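Local coordinates for VWFA domain-containing protein (Bacteroides thetaiotaomicron, PDB 3IBS), which is of unknown function but carries a magnesium-binding von Willebrand factor type A domain, the part modelled here, within a longer protein that is probably membrane-anchored, at residues Ile20-Leu25 and Asp162-Arg167; Gln27-Gln30 and Glu35-Lys38; Met55-Phe58 and Ala62-Gln65. All coordinates share one frame; numbering follows the deposited sequence.

In the fold
Following the chain, strand 13-19 ends in the loop that holds the magnesium, and the first residues of that loop, I20-L25, form one half of contact 1. The same loop continues to Q27-Q30, which turns back on the first turns of helix 33-46 and closes the short loop of contact 2. The helix leads to strand 52-58, and contact 3 then closes a tight hairpin with the edge strand 62-69. Contacts 2 and 3 follow in series, and both lie within the long excursion that ends when D162-R167 reaches N22 in contact 1. Contacts 1 and 3 also touch directly, I20 lying beside V57 and F58, so the metal loop is tied to the central sheet.

Contact 1 of 3, residues Ile20-Leu25 and Asp162-Arg167; sequences ISNSML and DYRRDR. With MG (magnesium ion), chain I.
The amide of N22 lies over one face of the R164 guanidinium, N22 CG standing 3.5 Å from that plane and off-centre, near the rim. The two planes are tilted by 30°, while the two chains run roughly perpendicular to one another. N22 ND2 and R164 NH2 come within 3.3 Å, yet both are donors, so flat packing rather than a hydrogen bond joins them. A bend in the arginine chain at CG-CD (chi3 72°) turns the guanidinium face to the amide. With an alanine in place of R164, the N22 amide would probably lose this flat cover and be freer to turn. N22 is the variable residue between the two serines of the Asp-X-Ser-X-Ser sequence of a metal-ion-dependent adhesion site (MIDAS), as in other von Willebrand factor A domains. Small hydroxyl side chains suit the flanking positions: S21 OG binds the magnesium at 2.2 Å and S23 OG at 2.1 Å, and four waters complete six ligands. D19 and D120 hydrogen-bond to S21 OG and S23 OG respectively. On the opposing loop, R165 NH2 makes a hydrogen-bonded salt bridge to the D162 OD1 syn lone pair (3.1 Å), and Y163 OH hydrogen-bonds to Y163 OH of the second subunit.

Contact 2 of 3, residues Gln27-Gln30 and Glu35-Lys38; sequences QDVQ and EKAK
V29 and K36 meet where the loop after strand 13-19 runs into helix 33-46, within the beta-alpha-beta crossover that carries the chain from strand 13-19 to the parallel strand 52-58 of the von Willebrand factor A fold. The apolar part of the contact is small. The V29 side chain points at the helix, and the lysine chain runs across it roughly perpendicularly: V29 CG2 lies 3.8 Å from K36 CG, and V29 CG1 is 4.1 Å from K36 CB. A branched valine suits this place because it sets one methyl against each of two successive methylenes. The lysine leaves the helix toward the loop, which puts K36 CB 3.6 Å from Q30 O. Its CG stands opposite the backbone N (chi1 173°), and a bend at the next bond (chi2 67°) carries the chain on past the loop backbone, with K36 CD 3.8 Å from Q30 O.

K36 offers methylenes next to the helix and its charge at the far end, where NZ meets S198 O; Q30 N is bonded to N197 OD1, so the helix and the loop both reach the same neighbouring stretch of chain. One turn of helix brings K38 NZ to E35 OE2 at 3.5 Å, a salt bridge between residues three apart. D28 forms a salt bridge with R33 at the helix start, and Q30 packs on N161 of the second subunit.

No direct hydrogen bond joins the two segments; a water links them instead. It donates to Q30 O at 2.7 Å and receives a weak bond of 3.4 Å from K36 NZ.

Contact 3 of 3, residues Met55-Phe58 and Ala62-Gln65; sequences MIVF and AFTQ
One methyl of V57, CG2, sits over a face of the F63 ring, 3.8 Å from the centroid and 20° off the normal, in a CH-pi contact. The two side chains lie alongside one another and point the same way; the phenylalanine turns CG between its own N and carbonyl carbon (chi1 79°), which lays the ring beside the valine. The other methyl, V57 CG1, fits against Q65 CB, so the two branches of the valine lie against different neighbours, the F63 ring and Q65 CB. Q65 then sends NE2 on to F78 O.

The other face of the sheet carries I56, F58, A62 and T64. A62, opposite F58, sets its single methyl 3.7 Å from F58 CB and, diagonally, 4.1 Å from I56 CG2; so small a group fits beside F58 CB. The F58 ring swings away from A62 and packs on I94 and A97 of helix 94-102, and I56 reaches L100 and A101 of the same helix.

The backbone pairing holds these side chains in place up to Q65, where the chain turns a corner. V57 and F63 form a hydrogen-bonded pair, V57 N to F63 O and F63 N to V57 O, both 3.0 Å, and Q65 N adds a bond to M55 O at 2.7 Å. This is an antiparallel beta hairpin whose second strand forms the edge of an otherwise parallel sheet, as in the von Willebrand factor A fold.

Contact 1 of 3, residues Ile20-Leu25 and Asp162-Arg167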
ATOM      1  N   ILE A  20       0.551  19.194  -6.072  1.00 11.24           N
ATOM      2  CA  ILE A  20      -0.545  18.715  -5.232  1.00 10.77           C
ATOM      3  C   ILE A  20      -1.430  17.658  -5.951  1.00 11.66           C
ATOM      4  O   ILE A  20      -2.594  17.442  -5.590  1.00 12.12           O
ATOM      5  CB  ILE A  20      -1.414  19.872  -4.661  1.00 10.86           C
ATOM      6  CG1 ILE A  20      -2.173  20.627  -5.777  1.00 10.71           C
ATOM      7  CG2 ILE A  20      -0.544  20.794  -3.768  1.00  8.57           C
ATOM      8  CD1 ILE A  20      -3.428  21.455  -5.267  1.00 11.90           C
ATOM      9  N   SER A  21      -0.884  17.002  -6.964  1.00 11.81           N
ATOM     10  CA  SER A  21      -1.600  15.884  -7.600  1.00 12.74           C
ATOM     11  C   SER A  21      -1.756  14.704  -6.611  1.00 13.21           C
ATOM     12  O   SER A  21      -1.090  14.677  -5.565  1.00 12.42           O
ATOM     13  CB  SER A  21      -0.887  15.428  -8.870  1.00 12.55           C
ATOM     14  OG  SER A  21       0.355  14.831  -8.574  1.00 13.30           O
ATOM     15  N   ASN A  22      -2.644  13.760  -6.954  1.00 12.83           N
ATOM     16  CA  ASN A  22      -2.988  12.612  -6.101  1.00 13.84           C
ATOM     17  C   ASN A  22      -1.792  11.789  -5.657  1.00 13.75           C
ATOM     18  O   ASN A  22      -1.765  11.284  -4.537  1.00 13.40           O
ATOM     19  CB  ASN A  22      -4.003  11.691  -6.824  1.00 13.71           C
ATOM     20  CG  ASN A  22      -5.340  12.374  -7.048  1.00 16.18           C
ATOM     21  OD1 ASN A  22      -5.738  13.232  -6.259  1.00 17.08           O
ATOM     22  ND2 ASN A  22      -6.040  11.998  -8.121  1.00 17.14           N
ATOM     23  N   SER A  23      -0.793  11.671  -6.531  1.00 13.45           N
ATOM     24  CA  SER A  23       0.397  10.885  -6.205  1.00 13.30           C
ATOM     25  C   SER A  23       1.147  11.427  -4.957  1.00 13.07           C
ATOM     26  O   SER A  23       1.892  10.692  -4.304  1.00 13.08           O
ATOM     27  CB  SER A  23       1.339  10.835  -7.414  1.00 12.88           C
ATOM     28  OG  SER A  23       1.681  12.163  -7.793  1.00 12.56           O
HETATM   29  N   MSE A  24       0.953  12.704  -4.641  1.00 12.30           N
HETATM   30  CA  MSE A  24       1.589  13.319  -3.474  1.00 11.89           C
HETATM   31  C   MSE A  24       0.962  12.869  -2.138  1.00 11.92           C
HETATM   32  O   MSE A  24       1.489  13.163  -1.053  1.00 10.92           O
HETATM   33  CB  MSE A  24       1.617  14.855  -3.606  1.00 12.14           C
HETATM   34  CG  MSE A  24       2.370  15.331  -4.876  1.00 11.92           C
HETATM   35 SE   MSE A  24       4.323  15.044  -4.693  0.80 16.98          SE
HETATM   36  CE  MSE A  24       4.605  16.448  -3.328  1.00 11.57           C
ATOM     37  N   LEU A  25      -0.124  12.112  -2.215  1.00 12.48           N
ATOM     38  CA  LEU A  25      -0.698  11.491  -1.017  1.00 12.83           C
ATOM     39  C   LEU A  25      -0.050  10.152  -0.692  1.00 12.74           C
ATOM     40  O   LEU A  25      -0.332   9.571   0.354  1.00 12.27           O
ATOM     41  CB  LEU A  25      -2.224  11.346  -1.131  1.00 12.93           C
ATOM     42  CG  LEU A  25      -3.023  12.662  -1.209  1.00 14.49           C
ATOM     43  CD1 LEU A  25      -4.542  12.419  -1.058  1.00 14.51           C
ATOM     44  CD2 LEU A  25      -2.537  13.653  -0.150  1.00 16.42           C
ATOM     45  N   ASP A 162      -8.357   1.133   1.734  1.00 28.75           N
ATOM     46  CA  ASP A 162      -8.141   0.983   0.289  1.00 27.86           C
ATOM     47  C   ASP A 162      -7.090   1.960  -0.286  1.00 27.02           C
ATOM     48  O   ASP A 162      -6.544   2.822   0.424  1.00 26.43           O
ATOM     49  CB  ASP A 162      -9.463   1.095  -0.482  1.00 28.62           C
ATOM     50  CG  ASP A 162      -9.483   0.253  -1.776  1.00 29.85           C
ATOM     51  OD1 ASP A 162      -8.460  -0.350  -2.168  1.00 30.07           O
ATOM     52  OD2 ASP A 162     -10.550   0.190  -2.411  1.00 34.03           O
ATOM     53  N   TYR A 163      -6.819   1.797  -1.578  1.00 25.40           N
ATOM     54  CA  TYR A 163      -5.786   2.538  -2.285  1.00 24.73           C
ATOM     55  C   TYR A 163      -6.352   3.041  -3.606  1.00 24.98           C
ATOM     56  O   TYR A 163      -7.279   2.424  -4.166  1.00 25.12           O
ATOM     57  CB  TYR A 163      -4.570   1.624  -2.514  1.00 23.70           C
ATOM     58  CG  TYR A 163      -3.892   1.250  -1.215  1.00 21.91           C
ATOM     59  CD1 TYR A 163      -2.857   2.026  -0.706  1.00 20.84           C
ATOM     60  CD2 TYR A 163      -4.316   0.150  -0.467  1.00 20.69           C
ATOM     61  CE1 TYR A 163      -2.254   1.715   0.498  1.00 18.88           C
ATOM     62  CE2 TYR A 163      -3.707  -0.171   0.753  1.00 19.07           C
ATOM     63  CZ  TYR A 163      -2.672   0.618   1.221  1.00 18.78           C
ATOM     64  OH  TYR A 163      -2.042   0.325   2.423  1.00 17.49           O
ATOM     65  N   ARG A 164      -5.807   4.145  -4.106  1.00 25.04           N
ATOM     66  CA  ARG A 164      -6.279   4.708  -5.376  1.00 25.37           C
ATOM     67  C   ARG A 164      -6.082   3.691  -6.493  1.00 25.30           C
ATOM     68  O   ARG A 164      -5.043   2.992  -6.552  1.00 24.62           O
ATOM     69  CB  ARG A 164      -5.572   6.024  -5.731  1.00 25.02           C
ATOM     70  CG  ARG A 164      -5.775   7.113  -4.698  1.00 26.92           C
ATOM     71  CD  ARG A 164      -5.412   8.499  -5.240  1.00 28.12           C
ATOM     72  NE  ARG A 164      -6.399   8.974  -6.207  1.00 29.43           N
ATOM     73  CZ  ARG A 164      -7.532   9.596  -5.884  1.00 29.34           C
ATOM     74  NH1 ARG A 164      -7.837   9.833  -4.612  1.00 29.87           N
ATOM     75  NH2 ARG A 164      -8.363   9.978  -6.836  1.00 26.10           N
ATOM     76  N   ARG A 165      -7.090   3.623  -7.360  1.00 25.07           N
ATOM     77  CA  ARG A 165      -7.137   2.663  -8.446  1.00 25.73           C
ATOM     78  C   ARG A 165      -7.340   3.358  -9.774  1.00 26.33           C
ATOM     79  O   ARG A 165      -8.008   4.391  -9.845  1.00 26.13           O
ATOM     80  CB  ARG A 165      -8.283   1.669  -8.222  1.00 25.77           C
ATOM     81  CG  ARG A 165      -7.970   0.640  -7.180  1.00 25.20           C
ATOM     82  CD  ARG A 165      -9.203  -0.134  -6.757  1.00 25.40           C
ATOM     83  NE  ARG A 165      -8.861  -0.863  -5.543  1.00 27.93           N
ATOM     84  CZ  ARG A 165      -8.175  -2.006  -5.506  1.00 28.84           C
ATOM     85  NH1 ARG A 165      -7.758  -2.596  -6.624  1.00 27.16           N
ATOM     86  NH2 ARG A 165      -7.901  -2.561  -4.337  1.00 30.56           N
ATOM     87  N   ASP A 166      -6.773   2.771 -10.825  1.00 26.67           N
ATOM     88  CA  ASP A 166      -6.961   3.280 -12.174  1.00 26.86           C
ATOM     89  C   ASP A 166      -8.364   2.922 -12.687  1.00 26.94           C
ATOM     90  O   ASP A 166      -9.155   2.302 -11.976  1.00 26.74           O
ATOM     91  CB  ASP A 166      -5.827   2.796 -13.116  1.00 26.87           C
ATOM     92  CG  ASP A 166      -5.872   1.285 -13.420  1.00 26.67           C
ATOM     93  OD1 ASP A 166      -6.875   0.612 -13.110  1.00 26.37           O
ATOM     94  OD2 ASP A 166      -4.886   0.766 -13.998  1.00 26.71           O
ATOM     95  N   ARG A 167      -8.656   3.316 -13.923  1.00 27.43           N
ATOM     96  CA  ARG A 167      -9.959   3.104 -14.541  1.00 27.72           C
ATOM     97  C   ARG A 167     -10.359   1.635 -14.494  1.00 27.43           C
ATOM     98  O   ARG A 167     -11.505   1.297 -14.186  1.00 27.35           O
ATOM     99  CB  ARG A 167      -9.940   3.601 -15.990  1.00 28.12           C
ATOM    100  CG  ARG A 167      -9.602   5.088 -16.168  1.00 30.15           C
ATOM    101  CD  ARG A 167      -8.090   5.348 -16.308  1.00 33.32           C
ATOM    102  NE  ARG A 167      -7.440   5.692 -15.036  1.00 35.26           N
ATOM    103  CZ  ARG A 167      -6.126   5.873 -14.871  1.00 36.51           C
ATOM    104  NH1 ARG A 167      -5.287   5.740 -15.894  1.00 36.32           N
ATOM    105  NH2 ARG A 167      -5.643   6.180 -13.668  1.00 37.01           N
TER
HETATM  106 MG    MG I 219       1.194  13.114  -9.577  1.00 24.60          MG
HETATM  107  O   HOH W   1      -0.649  12.175  -9.421  1.00 12.43           O
HETATM  108  O   HOH W   2       2.983  14.049  -9.653  1.00  9.23           O
HETATM  109  O   HOH W   3       1.971  11.496 -10.626  1.00 11.05           O
HETATM  110  O   HOH W   4       0.513  13.988 -11.361  1.00  8.66           O

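Contact 2 of 3, residues Gln27-Gln30 and Glu35-Lys38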
ATOM      1  N   GLN A  27       2.529   7.615   0.859  1.00 13.14           N
ATOM      2  CA  GLN A  27       3.099   7.703   2.208  1.00 14.03           C
ATOM      3  C   GLN A  27       4.453   6.985   2.338  1.00 14.22           C
ATOM      4  O   GLN A  27       4.763   6.392   3.387  1.00 14.71           O
ATOM      5  CB  GLN A  27       2.074   7.223   3.268  1.00 13.85           C
ATOM      6  CG  GLN A  27       0.819   8.128   3.325  1.00 15.33           C
ATOM      7  CD  GLN A  27      -0.171   7.768   4.455  1.00 19.41           C
ATOM      8  OE1 GLN A  27       0.103   6.915   5.283  1.00 20.00           O
ATOM      9  NE2 GLN A  27      -1.326   8.429   4.470  1.00 19.58           N
ATOM     10  N   ASP A  28       5.246   7.044   1.266  1.00 13.92           N
ATOM     11  CA  ASP A  28       6.628   6.524   1.247  1.00 14.76           C
ATOM     12  C   ASP A  28       7.654   7.507   1.815  1.00 14.92           C
ATOM     13  O   ASP A  28       8.836   7.185   1.958  1.00 15.41           O
ATOM     14  CB  ASP A  28       7.043   6.047  -0.166  1.00 14.00           C
ATOM     15  CG  ASP A  28       6.860   7.106  -1.246  1.00 13.53           C
ATOM     16  OD1 ASP A  28       6.222   8.163  -1.019  1.00  9.89           O
ATOM     17  OD2 ASP A  28       7.347   6.849  -2.365  1.00 14.48           O
ATOM     18  N   VAL A  29       7.201   8.711   2.120  1.00 15.37           N
ATOM     19  CA  VAL A  29       7.943   9.613   2.990  1.00 15.72           C
ATOM     20  C   VAL A  29       6.906  10.106   3.999  1.00 15.55           C
ATOM     21  O   VAL A  29       5.731  10.243   3.659  1.00 15.43           O
ATOM     22  CB  VAL A  29       8.667  10.747   2.201  1.00 16.21           C
ATOM     23  CG1 VAL A  29       7.688  11.668   1.544  1.00 17.27           C
ATOM     24  CG2 VAL A  29       9.610  11.555   3.119  1.00 16.78           C
ATOM     25  N   GLN A  30       7.326  10.311   5.243  1.00 15.05           N
ATOM     26  CA  GLN A  30       6.398  10.528   6.350  1.00 15.51           C
ATOM     27  C   GLN A  30       6.077  12.002   6.602  1.00 14.49           C
ATOM     28  O   GLN A  30       6.968  12.829   6.515  1.00 14.44           O
ATOM     29  CB  GLN A  30       6.980   9.915   7.616  1.00 15.69           C
ATOM     30  CG  GLN A  30       7.144   8.422   7.494  1.00 20.03           C
ATOM     31  CD  GLN A  30       5.809   7.743   7.287  1.00 24.58           C
ATOM     32  OE1 GLN A  30       4.930   7.792   8.162  1.00 26.91           O
ATOM     33  NE2 GLN A  30       5.637   7.122   6.131  1.00 25.18           N
ATOM     34  N   GLU A  35       2.594  16.197   2.821  1.00  9.04           N
ATOM     35  CA  GLU A  35       2.674  16.741   4.185  1.00 10.23           C
ATOM     36  C   GLU A  35       4.138  16.984   4.602  1.00  9.86           C
ATOM     37  O   GLU A  35       4.445  17.970   5.279  1.00  9.65           O
ATOM     38  CB  GLU A  35       1.885  15.877   5.174  1.00  9.55           C
ATOM     39  CG  GLU A  35       1.465  16.583   6.442  1.00 16.15           C
ATOM     40  CD  GLU A  35       0.553  17.804   6.193  1.00 20.04           C
ATOM     41  OE1 GLU A  35       0.573  18.698   7.053  1.00 24.07           O
ATOM     42  OE2 GLU A  35      -0.163  17.883   5.153  1.00 21.81           O
ATOM     43  N   LYS A  36       5.028  16.096   4.171  1.00 10.67           N
ATOM     44  CA  LYS A  36       6.474  16.292   4.291  1.00 11.28           C
ATOM     45  C   LYS A  36       6.917  17.549   3.531  1.00 12.41           C
ATOM     46  O   LYS A  36       7.700  18.351   4.051  1.00 12.79           O
ATOM     47  CB  LYS A  36       7.228  15.068   3.764  1.00 12.45           C
ATOM     48  CG  LYS A  36       8.784  15.234   3.675  1.00 14.43           C
ATOM     49  CD  LYS A  36       9.408  15.346   5.060  1.00 16.92           C
ATOM     50  CE  LYS A  36      10.934  15.485   5.003  1.00 19.96           C
ATOM     51  NZ  LYS A  36      11.532  15.242   6.377  1.00 21.88           N
ATOM     52  N   ALA A  37       6.416  17.746   2.317  1.00 12.13           N
ATOM     53  CA  ALA A  37       6.736  18.977   1.590  1.00 12.97           C
ATOM     54  C   ALA A  37       6.307  20.224   2.370  1.00 12.72           C
ATOM     55  O   ALA A  37       7.025  21.204   2.421  1.00 13.30           O
ATOM     56  CB  ALA A  37       6.074  18.970   0.218  1.00 12.47           C
ATOM     57  N   LYS A  38       5.123  20.199   2.957  1.00 13.00           N
ATOM     58  CA  LYS A  38       4.644  21.352   3.714  1.00 13.74           C
ATOM     59  C   LYS A  38       5.520  21.642   4.933  1.00 13.32           C
ATOM     60  O   LYS A  38       5.885  22.785   5.205  1.00 13.77           O
ATOM     61  CB  LYS A  38       3.158  21.160   4.101  1.00 13.27           C
ATOM     62  CG  LYS A  38       2.246  21.270   2.894  1.00 15.63           C
ATOM     63  CD  LYS A  38       0.879  20.633   3.085  1.00 19.16           C
ATOM     64  CE  LYS A  38       0.015  21.352   4.089  1.00 17.80           C
ATOM     65  NZ  LYS A  38      -1.391  20.927   3.857  1.00 18.26           N
TER
HETATM   66  O   HOH W   5       9.589  12.534   7.177  1.00 17.26           O

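Contact 3 of 3, residues Met55-Phe58 and Ala62-Gln65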
HETATM    1  N   MSE A  55       3.955  31.234  -3.377  1.00 12.68           N
HETATM    2  CA  MSE A  55       3.669  29.813  -3.579  1.00 14.67           C
HETATM    3  C   MSE A  55       2.667  29.596  -4.695  1.00 14.07           C
HETATM    4  O   MSE A  55       1.667  30.334  -4.822  1.00 13.69           O
HETATM    5  CB  MSE A  55       3.111  29.167  -2.304  1.00 14.79           C
HETATM    6  CG  MSE A  55       4.006  29.317  -1.066  1.00 20.89           C
HETATM    7 SE   MSE A  55       3.136  28.504   0.512  0.80 33.40          SE
HETATM    8  CE  MSE A  55       3.316  26.727  -0.206  1.00 24.55           C
ATOM      9  N   ILE A  56       2.941  28.562  -5.475  1.00 13.46           N
ATOM     10  CA  ILE A  56       2.067  28.109  -6.553  1.00 13.03           C
ATOM     11  C   ILE A  56       1.789  26.651  -6.265  1.00 13.53           C
ATOM     12  O   ILE A  56       2.689  25.952  -5.803  1.00 13.86           O
ATOM     13  CB  ILE A  56       2.816  28.219  -7.894  1.00 13.21           C
ATOM     14  CG1 ILE A  56       2.861  29.681  -8.340  1.00 12.63           C
ATOM     15  CG2 ILE A  56       2.204  27.312  -8.974  1.00 13.23           C
ATOM     16  CD1 ILE A  56       3.988  29.976  -9.284  1.00  9.94           C
ATOM     17  N   VAL A  57       0.546  26.212  -6.462  1.00 13.24           N
ATOM     18  CA  VAL A  57       0.230  24.799  -6.387  1.00 13.64           C
ATOM     19  C   VAL A  57      -0.111  24.326  -7.805  1.00 14.42           C
ATOM     20  O   VAL A  57      -0.598  25.117  -8.626  1.00 14.50           O
ATOM     21  CB  VAL A  57      -0.886  24.484  -5.347  1.00 13.66           C
ATOM     22  CG1 VAL A  57      -0.386  24.742  -3.913  1.00 13.59           C
ATOM     23  CG2 VAL A  57      -2.149  25.334  -5.608  1.00 12.35           C
ATOM     24  N   PHE A  58       0.211  23.073  -8.123  1.00 14.62           N
ATOM     25  CA  PHE A  58      -0.107  22.561  -9.458  1.00 14.94           C
ATOM     26  C   PHE A  58      -0.465  21.094  -9.454  1.00 15.29           C
ATOM     27  O   PHE A  58      -0.008  20.294  -8.603  1.00 14.74           O
ATOM     28  CB  PHE A  58       1.039  22.834 -10.461  1.00 14.95           C
ATOM     29  CG  PHE A  58       2.290  22.003 -10.223  1.00 15.58           C
ATOM     30  CD1 PHE A  58       2.443  20.747 -10.845  1.00 15.13           C
ATOM     31  CD2 PHE A  58       3.313  22.480  -9.409  1.00 14.03           C
ATOM     32  CE1 PHE A  58       3.589  19.983 -10.646  1.00 14.56           C
ATOM     33  CE2 PHE A  58       4.472  21.737  -9.204  1.00 14.21           C
ATOM     34  CZ  PHE A  58       4.622  20.482  -9.804  1.00 13.92           C
ATOM     35  N   ALA A  62      -1.905  24.988 -12.938  1.00 17.98           N
ATOM     36  CA  ALA A  62      -1.174  25.675 -11.878  1.00 17.70           C
ATOM     37  C   ALA A  62      -1.872  26.969 -11.480  1.00 17.73           C
ATOM     38  O   ALA A  62      -2.361  27.675 -12.326  1.00 17.03           O
ATOM     39  CB  ALA A  62       0.256  25.985 -12.319  1.00 17.42           C
ATOM     40  N   PHE A  63      -1.882  27.291 -10.190  1.00 17.96           N
ATOM     41  CA  PHE A  63      -2.334  28.602  -9.764  1.00 18.59           C
ATOM     42  C   PHE A  63      -1.547  29.146  -8.580  1.00 17.91           C
ATOM     43  O   PHE A  63      -0.889  28.396  -7.860  1.00 17.37           O
ATOM     44  CB  PHE A  63      -3.869  28.642  -9.552  1.00 19.46           C
ATOM     45  CG  PHE A  63      -4.352  28.053  -8.249  1.00 22.39           C
ATOM     46  CD1 PHE A  63      -4.356  28.814  -7.070  1.00 26.71           C
ATOM     47  CD2 PHE A  63      -4.876  26.762  -8.208  1.00 26.01           C
ATOM     48  CE1 PHE A  63      -4.840  28.273  -5.848  1.00 28.07           C
ATOM     49  CE2 PHE A  63      -5.361  26.214  -6.998  1.00 27.40           C
ATOM     50  CZ  PHE A  63      -5.341  26.970  -5.822  1.00 28.09           C
ATOM     51  N   THR A  64      -1.619  30.460  -8.406  1.00 17.14           N
ATOM     52  CA  THR A  64      -0.953  31.150  -7.325  1.00 17.28           C
ATOM     53  C   THR A  64      -1.690  30.938  -6.021  1.00 17.80           C
ATOM     54  O   THR A  64      -2.848  31.354  -5.878  1.00 18.27           O
ATOM     55  CB  THR A  64      -0.894  32.669  -7.611  1.00 17.91           C
ATOM     56  OG1 THR A  64      -0.124  32.886  -8.807  1.00 17.58           O
ATOM     57  CG2 THR A  64      -0.236  33.422  -6.418  1.00 16.76           C
ATOM     58  N   GLN A  65      -1.019  30.317  -5.066  1.00 17.22           N
ATOM     59  CA  GLN A  65      -1.620  30.055  -3.749  1.00 17.43           C
ATOM     60  C   GLN A  65      -1.286  31.217  -2.843  1.00 16.89           C
ATOM     61  O   GLN A  65      -2.122  31.676  -2.100  1.00 18.12           O
ATOM     62  CB  GLN A  65      -1.119  28.720  -3.156  1.00 17.19           C
ATOM     63  CG  GLN A  65      -1.430  28.472  -1.632  1.00 17.19           C
ATOM     64  CD  GLN A  65      -2.884  28.088  -1.385  1.00 20.01           C
ATOM     65  OE1 GLN A  65      -3.665  27.921  -2.336  1.00 20.32           O
ATOM     66  NE2 GLN A  65      -3.260  27.942  -0.109  1.00 18.75           N
TER